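Local coordinates for extracellular solute-binding protein, family 3 (Methylophaga aminisulfidivorans MP, PDB 5SV6) that is of unknown function but has a periplasmic binding protein-like architecture and, as the mxaJ product, is probably linked to the methanol dehydrogenase system, at residues Ser152-Pro158 and Gly174-Met180. Sequence-based numbering, arbitrary orientation.
Sequences SKFAIVP and GNFNYTM
Strand 154-156 and the 174-180 part of helix 172-180 cross at 55° between their N-to-C directions, their axes 8.3 Å apart at closest approach, and the CA atoms of K153 and N175 come within 5.9 Å. How one side-chain amide can serve the edge of a strand is illustrated by N175, whose CG lies anti to its own backbone N (chi1 -174°) and is thereby carried over to F154. There the carboxamide holds both backbone polar atoms of a single residue. F154 N donates to N175 OD1 at 2.8 Å in a nearly straight bond, though it comes from above the amide carbonyl plane; N175 ND2 donates in return to F154 O at 3.1 Å, in the carbonyl plane on a lone pair. Two bonds fix the rotation of the amide, which stands perpendicular to the F154 ring and brings OD1 to the ring's edge. With an alanine here, F154 N and F154 O would probably lose these partners, and a gap is likely to open beside the strand. A water lies within hydrogen-bonding distance of S152 O and G174 O and probably bridges them, though its protons have further acceptors in reach. One turn farther along, the Y178 ring receives K153 CD over one face in a CH-pi contact, 4.0 Å from the centroid, while the phenol OH bonds to E203. Toward the C-terminal end the contact becomes apolar: the T179 methyl CG2 meets P158 CG at 3.7 Å, and the selenomethionine M180 lays CE against the same P158 CG. The strand pairs in parallel with strand 211-215, through A155 to I211 and H213; helix 161-168 places L166 against F154, I156 and N175, and helix 197-206 packs L200 on A155.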
# COMPACT_ATOMS: atom_id res chain seq x y z
N SER A 152 -23.19 4.30 4.23
CA SER A 152 -22.88 4.78 5.57
C SER A 152 -21.63 4.14 6.18
O SER A 152 -20.99 4.74 7.04
CB SER A 152 -24.07 4.53 6.50
OG SER A 152 -25.23 5.17 5.98
N LYS A 153 -21.30 2.93 5.73
CA LYS A 153 -20.17 2.18 6.31
C LYS A 153 -19.04 2.01 5.29
O LYS A 153 -19.18 1.25 4.34
CB LYS A 153 -20.64 0.79 6.76
CG LYS A 153 -21.71 0.80 7.86
CD LYS A 153 -21.08 0.96 9.22
CE LYS A 153 -22.13 1.03 10.33
NZ LYS A 153 -22.57 -0.32 10.78
N PHE A 154 -17.92 2.69 5.54
CA PHE A 154 -16.81 2.74 4.60
C PHE A 154 -15.55 2.14 5.24
O PHE A 154 -15.03 2.67 6.22
CB PHE A 154 -16.53 4.19 4.18
CG PHE A 154 -17.71 4.87 3.51
CD1 PHE A 154 -18.75 5.38 4.27
CD2 PHE A 154 -17.75 5.02 2.13
CE1 PHE A 154 -19.83 6.00 3.66
CE2 PHE A 154 -18.83 5.65 1.51
CZ PHE A 154 -19.87 6.15 2.28
N ALA A 155 -15.04 1.04 4.69
CA ALA A 155 -13.81 0.48 5.24
C ALA A 155 -12.61 1.23 4.65
O ALA A 155 -12.27 1.03 3.48
CB ALA A 155 -13.74 -1.00 4.94
N ILE A 156 -11.99 2.10 5.44
CA ILE A 156 -10.83 2.88 5.00
C ILE A 156 -9.71 2.94 6.05
O ILE A 156 -9.91 2.61 7.22
CB ILE A 156 -11.21 4.33 4.62
CG1 ILE A 156 -11.65 5.11 5.87
CG2 ILE A 156 -12.29 4.34 3.53
CD1 ILE A 156 -11.56 6.61 5.71
N VAL A 157 -8.54 3.39 5.60
CA VAL A 157 -7.41 3.59 6.49
C VAL A 157 -7.26 5.08 6.83
O VAL A 157 -7.12 5.92 5.94
CB VAL A 157 -6.10 3.07 5.85
CG1 VAL A 157 -4.91 3.29 6.79
CG2 VAL A 157 -6.24 1.60 5.49
N PRO A 158 -7.28 5.41 8.13
CA PRO A 158 -7.14 6.80 8.56
C PRO A 158 -5.80 7.39 8.13
O PRO A 158 -4.81 6.67 8.11
CB PRO A 158 -7.23 6.71 10.09
CG PRO A 158 -7.96 5.43 10.35
CD PRO A 158 -7.51 4.49 9.26
N GLY A 174 -19.92 10.32 10.44
CA GLY A 174 -20.84 9.22 10.66
C GLY A 174 -20.19 7.86 10.51
O GLY A 174 -20.76 6.84 10.89
N ASN A 175 -18.97 7.84 9.96
CA ASN A 175 -18.24 6.59 9.74
C ASN A 175 -17.09 6.40 10.73
O ASN A 175 -16.44 5.37 10.74
CB ASN A 175 -17.71 6.56 8.29
CG ASN A 175 -17.08 5.24 7.93
OD1 ASN A 175 -17.75 4.22 7.85
ND2 ASN A 175 -15.77 5.26 7.66
N PHE A 176 -16.86 7.40 11.57
CA PHE A 176 -15.70 7.39 12.46
C PHE A 176 -15.69 6.19 13.41
O PHE A 176 -14.70 5.48 13.51
CB PHE A 176 -15.64 8.70 13.25
CG PHE A 176 -14.42 8.83 14.11
CD1 PHE A 176 -14.45 8.46 15.45
CD2 PHE A 176 -13.23 9.33 13.59
CE1 PHE A 176 -13.33 8.59 16.25
CE2 PHE A 176 -12.10 9.46 14.38
CZ PHE A 176 -12.15 9.08 15.71
N ASN A 177 -16.80 5.98 14.14
CA ASN A 177 -16.87 4.85 15.06
C ASN A 177 -16.63 3.51 14.37
O ASN A 177 -15.90 2.66 14.88
CB ASN A 177 -18.20 4.83 15.82
CG ASN A 177 -18.39 6.04 16.71
OD1 ASN A 177 -17.43 6.71 17.08
ND2 ASN A 177 -19.64 6.33 17.06
N TYR A 178 -17.22 3.32 13.19
CA TYR A 178 -16.95 2.11 12.41
C TYR A 178 -15.45 1.93 12.09
O TYR A 178 -14.90 0.85 12.31
CB TYR A 178 -17.76 2.11 11.12
CG TYR A 178 -17.49 0.89 10.28
CD1 TYR A 178 -17.71 -0.38 10.78
CD2 TYR A 178 -17.00 1.01 8.99
CE1 TYR A 178 -17.46 -1.50 10.03
CE2 TYR A 178 -16.75 -0.12 8.21
CZ TYR A 178 -16.98 -1.37 8.75
OH TYR A 178 -16.73 -2.50 8.00
N THR A 179 -14.82 2.98 11.59
CA THR A 179 -13.39 2.94 11.23
C THR A 179 -12.49 2.64 12.43
O THR A 179 -11.52 1.87 12.34
CB THR A 179 -12.96 4.30 10.62
OG1 THR A 179 -13.71 4.56 9.43
CG2 THR A 179 -11.47 4.30 10.28
N MSE A 180 -12.82 3.24 13.57
CA MSE A 180 -12.06 3.03 14.81
C MSE A 180 -12.26 1.63 15.41
O MSE A 180 -11.48 1.22 16.27
CB MSE A 180 -12.44 4.08 15.85
CG MSE A 180 -12.01 5.47 15.51
SE MSE A 180 -10.09 5.61 15.17
CE MSE A 180 -10.11 5.75 13.23
O HOH W 1 -20.39 3.91 9.84